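PDB 6GKE: fucose-specific lectin from Aleuria aurantia, which binds L-fucose, with its strongest preference for the alpha-1,6-linked core fucose of glycoproteins, through five sites between the blades of a six-bladed beta-propeller. Local coordinates for residues 55-59 and 80-85; 62-68 and 113-119; 183-189 and 206-212; 230-235 and 257-263; 285-289 and 300-306. The protein carries 1 engineered substitution. All coordinates share one frame; numbering follows the deposited sequence.

Contact 2 is the core member of the set: its centre lies about 5 Å from that of the chain, where the innermost strands of two adjacent blades pack through side chains and one bridging water, without a direct hydrogen bond. Contacts 1, 3, 4 and 5 have centres about 16 to 18 Å out, are partly buried and lean on turns, backbone bonds and, in contacts 4 and 5, several waters. Contacts 1 and 2 both use the sheet containing strands 64-70 and 73-81, and they touch where V81 meets P62. Contact 3 packs against contact 4, which brushes contact 5. Contacts 1 and 4 reach the second subunit most fully, contact 1 through a buried lysine.

Contact 1. Residues 55-59 and 80-85; sequences GEAKL and CVNKDN
K58 and the turn from N82 to N85 supply the polar part of this contact. The backbone N of K58 donates to O of V81 over 3.0 Å with an N-H...O angle of 162°. Its side chain makes the second bond. CG sits between the backbone N and the carbonyl carbon (chi1 76°), and the extended chain beyond it passes O of N82 and delivers NZ to OD1 of N85 at 2.7 Å, on a lone pair. N85 closes a type I turn from N82, and within it N of D84 meets OD1 of N82 at 2.9 Å from above the plane of the N82 side-chain amide, an Asx turn.

The apolar contacts are smaller. CB of A57 lies 3.8 Å from CB of C80, while CG of K83, in the conformer described, rests 4.0 Å from CB of K58. The contact as a whole joins the chain just past strand 46-56, in one propeller blade, to the end of strand 73-81 and the turn after it, in the next.

NZ of K58 also donates to O of S111 and to O of G311 of the second subunit, whose W312 makes a cation-pi contact with it; ND2 of N85 reaches the same G311 O. The ammonium is thus gripped by three neutral oxygens and a ring, so its charge is probably stabilised by dipoles and pi electrons, at a spot where the C-terminal peptide of the partner docks.

Contact 2. Residues 62-68 and 113-119; sequences PLAAVTW and SKLAALQ
V66 and Q119 meet where the innermost strands of two adjacent blades of the six-bladed beta-propeller run side by side. Strands 64-68 and 116-119 are nearly parallel, 9° apart, but their axes stay 5.7 Å from each other at the closest and no direct hydrogen bond crosses. They belong to separate sheets and pack chiefly through side chains, which rest on each other and on the opposite backbone.

Q119 can be traced outward. Its CB lies 3.9 Å from CB of V66, and the two side chains cross at about a right angle. CG, set anti to the backbone N, reaches CE3 of W68, also at 3.9 Å. The chain then bends (chi2 -79°), which turns the amide back over the tryptophan, with the amide and ring planes 26° apart. CD lies near both CB and CE3 of W68. At the tip, NE2 stops 3.8 Å from CB of W68, whereas OE1 stands 4.0 Å above the indole plane, offset toward its rim, and accepts a hydrogen bond from N of G122. W68 packs in turn on R77, a fucose-binding residue.

Farther along, CB of A117 lies 3.8 Å from CG1 of V66 and close to CB of A64. The contact ends with CG of P62 set against CG of L115 at 3.7 Å. Beside them, a water bridges the two backbones, accepting from N of L63 at 3.0 Å and from N of L115 as well.

Contact 3. Residues 183-189 and 206-212; sequences QATDNKI and ASASAGV
I189 and A206 form an antiparallel hydrogen-bonded pair: N of I189 donates to O of A206 at 2.7 Å, and N of A206 returns a bond to O of I189 at 3.1 Å. K188 and S207 follow as a non-hydrogen-bonded pair in backbone terms, though NZ of K188 donates to OG of S207 at 3.0 Å in the conformer described. Beyond them the pairing fades, since N of A208 reaches O of N187 only weakly.

Where the strands part, Q183 takes over. It is extended, its CG anti to the backbone N (chi1 -173°), and this carries its amide to the type II beta turn from S209 to V212. NE2 donates to O of S209 across the contact at 2.9 Å, almost straight at 172°, and to O of N187 in its own segment at 3.0 Å, with both acceptors in the amide plane. OE1 accepts from N of G211 at 2.9 Å. Three bonds therefore fix the rotation of the amide group.

Apolar contact is limited to CD1 of I189, in the conformer described, lying 3.8 Å from CB of A208 and near CG2 of V212. W229 of strand 224-230 touches A206, A208 and V212.

The arrangement is that of the outer beta hairpin of a propeller blade, strands 188-194 and 199-207, where the chain leaves for the innermost strand of the next blade.

Contact 4. Residues 230-235 and 257-263; sequences QKGREE and PTPSLPD
Q230 brings NE2 to 3.6 Å from CB of S260; the nearby OG is not hydrogen-bonded to it, the angle being poor. G232 comes close enough for its CA to lie 3.2 Å from O of L261, and a water joins its O to N of D263. At R233 the backbone N donates to OG of S260 over 2.9 Å at 160°; that hydroxyl is turned between its own backbone N and carbonyl carbon (chi1 65°), which points it at the donor.

Residues K231 to E234 form a type II beta turn in the loop between strands 224-230 and 236-241 of one propeller blade, while 257-263 belongs to the connection leading on to strand 267-271 of the next. P262 also packs on L261 of the second subunit, placing this loop pair at the dimer interface.

The side chain of R233, in the conformer described, runs beside the P262 ring, pointing the same way, with its CD 4.1 Å from CG of P262. R233 O lies 3.4 Å from CB of T258. Next, O of E234 accepts a hydrogen bond from a water that in turn accepts from N of S260. Finally E235, bent at chi2, receives N of T258 on OE2 at 3.0 Å, from above the carboxylate plane (46° out of it).

Contact 5. Residues 285-289 and 300-306; sequences VSLQQ and IGAVVPT
Beside the third strand of the propeller's last blade, where the chain runs out after strand 297-300, L287 of strand 286-293 meets V304. N of V304 donates to O of L287 at 2.9 Å, with an N-H...O angle of 164°. A second bond, from N of G301 to O of Q289, measures 2.8 Å. Between these two bonds the pairing is irregular, and a water accepts from N of Q289 and lies 2.8 Å from O of G301.

CG of L287 is anti to the backbone N (chi1 179°), which sends the isobutyl group across V304, with CD2 3.7 Å from CG1 of V304. CB of L287 lies 3.6 Å from CG2 of T306. The same leucine touches V25 and F27 of strand 22-28, and V304 also packs on V25. The contact therefore lies at the seam where the ring of blades closes, last blade against first.

On the flank, the Q288 amide is held by NE2 donating to OG of S286 at 2.9 Å, in the amide plane at 170°, a hydroxyl that is itself hydrogen-bonded to O of S283, and by OE1 accepting from R256; CG2 of V303 rests 3.9 Å from NE2. Another water accepts from N of L287, donates to O of V304 and is hydrogen-bonded to OG1 of T306.

Contact 1. Residues 55-59 and 80-85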
# COMPACT_ATOMS: atom_id res chain seq x y z
N GLY A 55 10.00 -10.10 -15.39
CA GLY A 55 8.84 -10.93 -15.64
C GLY A 55 7.60 -10.22 -15.15
O GLY A 55 7.62 -9.02 -14.88
N GLU A 56 6.50 -10.97 -15.04
CA GLU A 56 5.23 -10.42 -14.60
C GLU A 56 4.42 -11.54 -13.97
O GLU A 56 4.69 -12.72 -14.23
CB GLU A 56 4.48 -9.77 -15.76
CG GLU A 56 4.07 -10.73 -16.86
CD GLU A 56 3.46 -9.96 -18.01
OE1 GLU A 56 2.24 -10.02 -18.18
OE2 GLU A 56 4.21 -9.24 -18.70
N ALA A 57 3.44 -11.17 -13.16
CA ALA A 57 2.66 -12.14 -12.42
C ALA A 57 1.33 -11.49 -12.04
O ALA A 57 1.17 -10.27 -12.19
CB ALA A 57 3.43 -12.60 -11.21
N LYS A 58 0.40 -12.28 -11.52
CA LYS A 58 -0.82 -11.68 -11.01
C LYS A 58 -0.46 -10.65 -9.94
O LYS A 58 0.55 -10.79 -9.25
CB LYS A 58 -1.79 -12.72 -10.45
CG LYS A 58 -1.44 -13.30 -9.08
CD LYS A 58 -2.57 -14.14 -8.51
CE LYS A 58 -2.31 -14.62 -7.11
NZ LYS A 58 -3.49 -15.33 -6.57
N LEU A 59 -1.28 -9.62 -9.80
CA LEU A 59 -1.05 -8.66 -8.74
C LEU A 59 -1.08 -9.41 -7.40
O LEU A 59 -1.94 -10.25 -7.17
CB LEU A 59 -2.08 -7.53 -8.78
CG LEU A 59 -1.74 -6.35 -9.69
CD1 LEU A 59 -0.54 -5.57 -9.17
CD2 LEU A 59 -1.51 -6.76 -11.13
N CYS A 80 6.58 -17.58 -9.37
CA CYS A 80 5.45 -16.69 -9.18
C CYS A 80 4.20 -17.42 -9.66
O CYS A 80 4.26 -18.60 -10.00
CB CYS A 80 5.68 -15.38 -9.93
SG CYS A 80 5.77 -15.59 -11.72
N VAL A 81 3.07 -16.72 -9.69
CA VAL A 81 1.80 -17.24 -10.11
C VAL A 81 1.22 -16.30 -11.19
O VAL A 81 1.24 -15.08 -10.98
CB VAL A 81 0.92 -17.36 -8.85
CG1 VAL A 81 -0.47 -17.86 -9.17
CG2 VAL A 81 1.57 -18.27 -7.80
N ASN A 82 0.65 -16.84 -12.27
CA ASN A 82 0.02 -16.00 -13.29
C ASN A 82 -1.43 -15.70 -12.89
O ASN A 82 -1.89 -16.06 -11.80
CB ASN A 82 0.19 -16.61 -14.68
CG ASN A 82 -0.69 -17.82 -14.95
OD1 ASN A 82 -1.55 -18.17 -14.15
ND2 ASN A 82 -0.46 -18.45 -16.09
N LYS A 83 -2.18 -15.04 -13.77
CA LYS A 83 -3.52 -14.56 -13.45
C LYS A 83 -4.53 -15.70 -13.39
O LYS A 83 -5.64 -15.49 -12.92
CB LYS A 83 -3.97 -13.49 -14.44
CG LYS A 83 -3.38 -12.13 -14.11
CD LYS A 83 -3.69 -11.09 -15.13
CE LYS A 83 -3.03 -9.77 -14.80
NZ LYS A 83 -3.30 -8.77 -15.86
N ASP A 84 -4.13 -16.89 -13.85
CA ASP A 84 -4.95 -18.10 -13.74
C ASP A 84 -4.47 -18.98 -12.57
O ASP A 84 -4.88 -20.13 -12.45
CB ASP A 84 -4.95 -18.87 -15.06
CG ASP A 84 -5.64 -18.11 -16.18
OD1 ASP A 84 -6.75 -17.60 -15.93
OD2 ASP A 84 -5.06 -18.00 -17.27
N ASN A 85 -3.64 -18.41 -11.69
CA ASN A 85 -3.12 -19.11 -10.52
C ASN A 85 -2.33 -20.36 -10.93
O ASN A 85 -2.33 -21.36 -10.22
CB ASN A 85 -4.22 -19.43 -9.51
CG ASN A 85 -4.59 -18.21 -8.71
OD1 ASN A 85 -3.70 -17.57 -8.13
ND2 ASN A 85 -5.86 -17.86 -8.68

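Contact 2. Residues 62-68 and 113-119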
# COMPACT_ATOMS: atom_id res chain seq x y z
N PRO A 62 2.62 -14.45 -4.99
CA PRO A 62 3.76 -14.89 -4.19
C PRO A 62 5.01 -14.95 -5.08
O PRO A 62 4.91 -14.99 -6.31
CB PRO A 62 3.31 -16.26 -3.69
CG PRO A 62 2.43 -16.78 -4.80
CD PRO A 62 1.68 -15.55 -5.27
N LEU A 63 6.18 -14.93 -4.44
CA LEU A 63 7.47 -14.96 -5.12
C LEU A 63 8.43 -15.86 -4.34
O LEU A 63 8.38 -15.94 -3.11
CB LEU A 63 8.10 -13.57 -5.21
CG LEU A 63 7.37 -12.53 -6.05
CD1 LEU A 63 8.03 -11.17 -5.89
CD2 LEU A 63 7.31 -12.92 -7.52
N ALA A 64 9.35 -16.49 -5.08
CA ALA A 64 10.50 -17.18 -4.51
C ALA A 64 11.61 -17.16 -5.56
O ALA A 64 11.33 -16.97 -6.74
CB ALA A 64 10.14 -18.60 -4.11
N ALA A 65 12.85 -17.35 -5.15
CA ALA A 65 13.95 -17.33 -6.10
C ALA A 65 15.12 -18.18 -5.61
O ALA A 65 15.35 -18.27 -4.40
CB ALA A 65 14.41 -15.91 -6.36
N VAL A 66 15.86 -18.74 -6.57
CA VAL A 66 17.10 -19.48 -6.31
C VAL A 66 18.14 -19.11 -7.36
O VAL A 66 17.81 -18.60 -8.43
CB VAL A 66 16.88 -21.01 -6.30
CG1 VAL A 66 15.96 -21.44 -5.17
CG2 VAL A 66 16.37 -21.52 -7.64
N THR A 67 19.41 -19.43 -7.06
CA THR A 67 20.51 -19.15 -7.96
C THR A 67 21.61 -20.19 -7.79
O THR A 67 21.77 -20.78 -6.72
CB THR A 67 21.04 -17.73 -7.74
OG1 THR A 67 21.99 -17.37 -8.74
CG2 THR A 67 21.69 -17.55 -6.38
N TRP A 68 22.38 -20.38 -8.86
CA TRP A 68 23.60 -21.18 -8.84
C TRP A 68 24.46 -20.72 -10.02
O TRP A 68 23.97 -20.00 -10.90
CB TRP A 68 23.32 -22.69 -8.89
CG TRP A 68 22.72 -23.15 -10.19
CD1 TRP A 68 23.38 -23.72 -11.24
CD2 TRP A 68 21.34 -23.07 -10.58
NE1 TRP A 68 22.50 -23.99 -12.26
CE2 TRP A 68 21.24 -23.60 -11.88
CE3 TRP A 68 20.18 -22.60 -9.96
CZ2 TRP A 68 20.04 -23.66 -12.58
CZ3 TRP A 68 18.98 -22.66 -10.65
CH2 TRP A 68 18.92 -23.18 -11.94
N SER A 113 -1.80 -18.70 -1.65
CA SER A 113 -0.60 -19.46 -1.33
C SER A 113 0.63 -18.56 -1.31
O SER A 113 0.76 -17.65 -2.14
CB SER A 113 -0.37 -20.55 -2.34
OG SER A 113 0.72 -21.38 -1.97
N LYS A 114 1.57 -18.88 -0.42
CA LYS A 114 2.92 -18.36 -0.53
C LYS A 114 3.74 -19.36 -1.35
O LYS A 114 3.28 -20.45 -1.68
CB LYS A 114 3.49 -18.07 0.85
CG LYS A 114 2.58 -17.23 1.74
CD LYS A 114 2.07 -15.95 1.08
CE LYS A 114 1.10 -15.18 1.96
NZ LYS A 114 -0.18 -15.90 2.13
N LEU A 115 4.98 -18.96 -1.69
CA LEU A 115 5.91 -19.83 -2.39
C LEU A 115 7.25 -19.82 -1.66
O LEU A 115 7.69 -18.77 -1.17
CB LEU A 115 6.15 -19.36 -3.83
CG LEU A 115 4.97 -19.46 -4.79
CD1 LEU A 115 5.33 -18.85 -6.13
CD2 LEU A 115 4.50 -20.90 -4.96
N ALA A 116 7.92 -20.97 -1.67
CA ALA A 116 9.31 -21.04 -1.27
C ALA A 116 10.04 -21.93 -2.26
O ALA A 116 9.43 -22.76 -2.93
CB ALA A 116 9.44 -21.58 0.14
N ALA A 117 11.36 -21.76 -2.34
CA ALA A 117 12.15 -22.59 -3.21
C ALA A 117 13.53 -22.79 -2.60
O ALA A 117 14.03 -21.94 -1.86
CB ALA A 117 12.25 -22.00 -4.60
N LEU A 118 14.14 -23.92 -2.96
CA LEU A 118 15.53 -24.19 -2.61
C LEU A 118 16.22 -24.85 -3.80
O LEU A 118 15.57 -25.32 -4.75
CB LEU A 118 15.61 -25.05 -1.34
CG LEU A 118 14.96 -26.43 -1.38
CD1 LEU A 118 15.75 -27.45 -2.20
CD2 LEU A 118 14.76 -26.96 0.03
N GLN A 119 17.54 -24.88 -3.74
CA GLN A 119 18.35 -25.50 -4.77
C GLN A 119 19.61 -26.05 -4.11
O GLN A 119 20.15 -25.44 -3.20
CB GLN A 119 18.69 -24.48 -5.86
CG GLN A 119 19.39 -25.06 -7.08
CD GLN A 119 20.87 -25.35 -6.96
OE1 GLN A 119 21.38 -26.25 -7.63
NE2 GLN A 119 21.59 -24.58 -6.15
O HOH W 1 5.90 -16.01 -1.61

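Contact 3. Residues 183-189 and 206-212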
# COMPACT_ATOMS: atom_id res chain seq x y z
N GLN A 183 3.85 -22.58 9.29
CA GLN A 183 3.08 -22.35 10.50
C GLN A 183 1.87 -23.28 10.50
O GLN A 183 1.03 -23.22 9.61
CB GLN A 183 2.68 -20.88 10.59
CG GLN A 183 2.01 -20.54 11.92
CD GLN A 183 1.83 -19.05 12.09
OE1 GLN A 183 1.50 -18.34 11.15
NE2 GLN A 183 2.02 -18.57 13.31
N ALA A 184 1.83 -24.16 11.50
CA ALA A 184 0.78 -25.15 11.64
C ALA A 184 -0.46 -24.51 12.26
O ALA A 184 -0.43 -23.37 12.71
CB ALA A 184 1.27 -26.31 12.46
N THR A 185 -1.55 -25.28 12.31
CA THR A 185 -2.85 -24.76 12.71
C THR A 185 -2.89 -24.32 14.18
O THR A 185 -3.80 -23.60 14.54
CB THR A 185 -3.97 -25.78 12.41
OG1 THR A 185 -3.62 -27.04 12.98
CG2 THR A 185 -4.22 -25.94 10.93
N ASP A 186 -1.93 -24.75 15.01
CA ASP A 186 -1.81 -24.29 16.41
C ASP A 186 -0.96 -23.01 16.51
O ASP A 186 -0.59 -22.62 17.62
CB ASP A 186 -1.25 -25.40 17.30
CG ASP A 186 0.11 -25.95 16.88
OD1 ASP A 186 0.56 -25.64 15.75
OD2 ASP A 186 0.70 -26.68 17.69
N ASN A 187 -0.64 -22.39 15.37
CA ASN A 187 0.19 -21.16 15.24
C ASN A 187 1.66 -21.40 15.58
O ASN A 187 2.44 -20.44 15.60
CB ASN A 187 -0.37 -19.98 16.03
CG ASN A 187 -1.63 -19.43 15.41
OD1 ASN A 187 -1.78 -19.40 14.19
ND2 ASN A 187 -2.55 -18.96 16.24
N LYS A 188 2.07 -22.65 15.79
CA LYS A 188 3.47 -22.94 15.97
C LYS A 188 4.14 -23.07 14.60
O LYS A 188 3.62 -23.72 13.69
CB LYS A 188 3.66 -24.26 16.72
CG LYS A 188 3.19 -24.24 18.16
CD LYS A 188 4.28 -23.93 19.16
CE LYS A 188 3.83 -24.11 20.59
NZ LYS A 188 2.51 -23.47 20.85
N ILE A 189 5.33 -22.47 14.49
CA ILE A 189 6.25 -22.78 13.40
C ILE A 189 6.72 -24.22 13.62
O ILE A 189 7.14 -24.55 14.72
CB ILE A 189 7.47 -21.83 13.34
CG1 ILE A 189 7.11 -20.36 13.59
CG2 ILE A 189 8.18 -22.00 12.00
CD1 ILE A 189 6.21 -19.78 12.55
N ALA A 206 8.26 -23.30 17.35
CA ALA A 206 8.23 -22.01 18.03
C ALA A 206 6.86 -21.36 17.86
O ALA A 206 6.34 -21.28 16.75
CB ALA A 206 9.30 -21.10 17.48
N SER A 207 6.30 -20.85 18.95
CA SER A 207 5.08 -20.05 18.90
C SER A 207 5.34 -18.75 18.14
O SER A 207 6.38 -18.11 18.33
CB SER A 207 4.56 -19.76 20.28
OG SER A 207 4.12 -20.95 20.91
N ALA A 208 4.39 -18.34 17.30
CA ALA A 208 4.48 -17.10 16.56
C ALA A 208 3.08 -16.53 16.35
O ALA A 208 2.09 -17.26 16.38
CB ALA A 208 5.17 -17.31 15.24
N SER A 209 3.01 -15.22 16.13
CA SER A 209 1.77 -14.56 15.76
C SER A 209 1.14 -15.28 14.57
O SER A 209 1.83 -15.69 13.65
CB SER A 209 2.01 -13.11 15.41
OG SER A 209 2.54 -12.38 16.52
N ALA A 210 -0.19 -15.38 14.55
CA ALA A 210 -0.87 -15.97 13.41
C ALA A 210 -0.52 -15.20 12.13
O ALA A 210 -0.64 -13.98 12.09
CB ALA A 210 -2.37 -15.97 13.64
N GLY A 211 -0.11 -15.93 11.09
CA GLY A 211 0.08 -15.36 9.76
C GLY A 211 1.44 -14.71 9.53
O GLY A 211 1.58 -13.94 8.59
N VAL A 212 2.46 -15.04 10.33
CA VAL A 212 3.80 -14.49 10.10
C VAL A 212 4.33 -14.90 8.72
O VAL A 212 4.10 -16.01 8.22
CB VAL A 212 4.80 -14.91 11.19
CG1 VAL A 212 4.54 -14.17 12.49
CG2 VAL A 212 4.84 -16.42 11.40
O HOH W 2 2.15 -17.83 8.38

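Contact 4. Residues 230-235 and 257-263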
# COMPACT_ATOMS: atom_id res chain seq x y z
N GLN A 230 8.21 -12.78 10.75
CA GLN A 230 7.79 -11.43 11.06
C GLN A 230 6.33 -11.25 10.64
O GLN A 230 5.96 -11.56 9.50
CB GLN A 230 8.67 -10.42 10.33
CG GLN A 230 8.40 -8.97 10.70
CD GLN A 230 9.24 -8.05 9.84
OE1 GLN A 230 10.41 -7.80 10.14
NE2 GLN A 230 8.65 -7.59 8.75
N LYS A 231 5.54 -10.70 11.56
CA LYS A 231 4.25 -10.14 11.23
C LYS A 231 4.45 -8.64 10.96
O LYS A 231 5.19 -7.98 11.69
CB LYS A 231 3.26 -10.35 12.38
CG LYS A 231 1.92 -9.66 12.20
CD LYS A 231 0.90 -10.02 13.24
CE LYS A 231 -0.36 -9.20 13.10
NZ LYS A 231 -1.32 -9.50 14.19
N GLY A 232 3.77 -8.10 9.95
CA GLY A 232 3.95 -6.71 9.62
C GLY A 232 3.65 -5.82 10.82
O GLY A 232 2.66 -6.03 11.52
N ARG A 233 4.52 -4.84 11.04
CA ARG A 233 4.48 -3.89 12.16
C ARG A 233 4.66 -4.61 13.51
O ARG A 233 4.23 -4.12 14.55
CB ARG A 233 3.21 -3.02 12.14
CG ARG A 233 3.47 -1.64 12.75
CD ARG A 233 2.23 -0.78 12.80
NE ARG A 233 2.53 0.60 13.13
CZ ARG A 233 2.67 1.07 14.37
NH1 ARG A 233 2.58 0.25 15.40
NH2 ARG A 233 2.90 2.36 14.57
N GLU A 234 5.35 -5.75 13.48
CA GLU A 234 5.90 -6.39 14.68
C GLU A 234 7.39 -6.61 14.41
O GLU A 234 7.85 -6.52 13.28
CB GLU A 234 5.20 -7.71 14.99
CG GLU A 234 3.71 -7.58 15.19
CD GLU A 234 3.27 -6.74 16.38
OE1 GLU A 234 2.09 -6.36 16.41
OE2 GLU A 234 4.11 -6.49 17.28
N GLU A 235 8.16 -6.92 15.46
CA GLU A 235 9.60 -7.10 15.27
C GLU A 235 9.88 -8.44 14.59
O GLU A 235 9.12 -9.41 14.72
CB GLU A 235 10.35 -7.03 16.60
CG GLU A 235 10.15 -5.74 17.39
CD GLU A 235 10.70 -4.45 16.81
OE1 GLU A 235 11.22 -4.46 15.67
OE2 GLU A 235 10.58 -3.41 17.50
N PRO A 257 11.42 1.24 16.25
CA PRO A 257 10.58 0.10 16.61
C PRO A 257 9.71 -0.35 15.43
O PRO A 257 9.26 0.46 14.62
CB PRO A 257 9.72 0.61 17.77
CG PRO A 257 9.75 2.12 17.63
CD PRO A 257 11.10 2.44 17.03
N THR A 258 9.49 -1.67 15.38
CA THR A 258 8.58 -2.34 14.45
C THR A 258 8.52 -1.62 13.11
O THR A 258 7.48 -1.11 12.71
CB THR A 258 7.18 -2.48 15.07
OG1 THR A 258 6.62 -1.19 15.31
CG2 THR A 258 7.19 -3.26 16.37
N PRO A 259 9.65 -1.56 12.36
CA PRO A 259 9.76 -0.66 11.22
C PRO A 259 8.99 -1.05 9.95
O PRO A 259 8.93 -0.24 9.04
CB PRO A 259 11.28 -0.65 10.94
CG PRO A 259 11.76 -1.99 11.43
CD PRO A 259 10.91 -2.26 12.66
N SER A 260 8.43 -2.27 9.89
CA SER A 260 7.65 -2.69 8.73
C SER A 260 6.21 -2.20 8.82
O SER A 260 5.69 -1.92 9.89
CB SER A 260 7.68 -4.18 8.56
OG SER A 260 7.03 -4.85 9.63
N LEU A 261 5.55 -2.12 7.66
CA LEU A 261 4.13 -1.79 7.61
C LEU A 261 3.29 -3.02 7.91
O LEU A 261 3.72 -4.17 7.75
CB LEU A 261 3.76 -1.24 6.23
CG LEU A 261 4.28 0.16 5.90
CD1 LEU A 261 4.11 0.43 4.42
CD2 LEU A 261 3.56 1.22 6.73
N PRO A 262 2.01 -2.82 8.32
CA PRO A 262 1.10 -3.95 8.51
C PRO A 262 0.99 -4.82 7.24
O PRO A 262 1.02 -4.30 6.12
CB PRO A 262 -0.23 -3.27 8.84
CG PRO A 262 0.18 -1.96 9.47
CD PRO A 262 1.38 -1.53 8.66
N ASP A 263 0.85 -6.13 7.46
CA ASP A 263 0.42 -7.10 6.43
C ASP A 263 1.48 -7.27 5.33
O ASP A 263 1.17 -7.78 4.25
CB ASP A 263 -0.93 -6.71 5.84
CG ASP A 263 -2.00 -6.62 6.92
OD1 ASP A 263 -2.14 -7.60 7.67
OD2 ASP A 263 -2.66 -5.57 7.01
O HOH W 3 0.51 -7.11 10.11
O HOH W 4 3.74 0.72 10.33
O HOH W 5 8.93 -4.73 11.56

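Contact 5. Residues 285-289 and 300-306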
# COMPACT_ATOMS: atom_id res chain seq x y z
N VAL A 285 6.51 3.98 -0.27
CA VAL A 285 6.68 2.62 0.25
C VAL A 285 8.08 2.13 -0.10
O VAL A 285 8.47 2.12 -1.27
CB VAL A 285 5.59 1.71 -0.36
CG1 VAL A 285 5.84 0.24 -0.06
CG2 VAL A 285 4.20 2.11 0.09
N SER A 286 8.84 1.69 0.91
CA SER A 286 10.26 1.42 0.73
C SER A 286 10.59 -0.06 0.96
O SER A 286 9.93 -0.76 1.73
CB SER A 286 11.09 2.31 1.62
OG SER A 286 10.79 2.10 2.99
N LEU A 287 11.65 -0.49 0.27
CA LEU A 287 12.26 -1.80 0.45
C LEU A 287 13.51 -1.61 1.29
O LEU A 287 14.46 -0.94 0.88
CB LEU A 287 12.56 -2.38 -0.93
CG LEU A 287 13.23 -3.76 -0.97
CD1 LEU A 287 12.47 -4.79 -0.15
CD2 LEU A 287 13.35 -4.23 -2.41
N GLN A 288 13.47 -2.17 2.50
CA GLN A 288 14.51 -2.03 3.49
C GLN A 288 15.10 -3.40 3.77
O GLN A 288 14.56 -4.43 3.35
CB GLN A 288 13.93 -1.50 4.81
CG GLN A 288 13.07 -0.26 4.68
CD GLN A 288 13.74 1.02 5.11
OE1 GLN A 288 14.79 1.03 5.75
NE2 GLN A 288 13.09 2.12 4.77
N GLN A 289 16.20 -3.44 4.53
CA GLN A 289 16.71 -4.71 4.98
C GLN A 289 17.47 -4.59 6.30
O GLN A 289 18.10 -3.56 6.57
CB GLN A 289 17.69 -5.31 3.97
CG GLN A 289 18.97 -4.51 3.86
CD GLN A 289 20.05 -5.34 3.23
OE1 GLN A 289 20.41 -5.12 2.08
NE2 GLN A 289 20.56 -6.32 3.97
N ILE A 300 19.77 -1.99 10.46
CA ILE A 300 19.05 -1.68 9.25
C ILE A 300 20.03 -1.05 8.26
O ILE A 300 20.72 -0.08 8.59
CB ILE A 300 17.83 -0.79 9.54
CG1 ILE A 300 16.84 -1.49 10.47
CG2 ILE A 300 17.16 -0.36 8.24
CD1 ILE A 300 15.78 -0.59 11.05
N GLY A 301 20.10 -1.62 7.06
CA GLY A 301 21.06 -1.21 6.04
C GLY A 301 20.50 -0.17 5.08
O GLY A 301 19.49 0.49 5.35
N ALA A 302 21.18 -0.04 3.93
CA ALA A 302 20.82 0.93 2.90
C ALA A 302 19.47 0.56 2.28
O ALA A 302 19.13 -0.61 2.13
CB ALA A 302 21.90 0.98 1.85
N VAL A 303 18.70 1.59 1.91
CA VAL A 303 17.39 1.41 1.30
C VAL A 303 17.59 0.96 -0.15
O VAL A 303 18.45 1.48 -0.86
CB VAL A 303 16.54 2.70 1.38
CG1 VAL A 303 15.21 2.55 0.66
CG2 VAL A 303 16.32 3.13 2.82
N VAL A 304 16.76 0.01 -0.58
CA VAL A 304 16.81 -0.51 -1.93
C VAL A 304 15.89 0.34 -2.80
O VAL A 304 14.72 0.50 -2.46
CB VAL A 304 16.38 -1.98 -1.98
CG1 VAL A 304 16.51 -2.55 -3.39
CG2 VAL A 304 17.12 -2.84 -0.98
N PRO A 305 16.35 0.86 -3.96
CA PRO A 305 15.48 1.66 -4.82
C PRO A 305 14.38 0.81 -5.46
O PRO A 305 14.62 -0.33 -5.88
CB PRO A 305 16.44 2.22 -5.88
CG PRO A 305 17.53 1.18 -5.95
CD PRO A 305 17.70 0.71 -4.52
N THR A 306 13.18 1.39 -5.54
CA THR A 306 12.00 0.72 -6.09
C THR A 306 11.20 1.67 -6.99
O THR A 306 9.97 1.59 -7.05
CB THR A 306 11.11 0.15 -4.98
OG1 THR A 306 10.72 1.20 -4.08
CG2 THR A 306 11.79 -0.93 -4.17
O HOH W 6 12.37 1.59 -1.80
O HOH W 7 17.13 -0.76 4.63
O HOH W 8 20.84 -2.41 2.10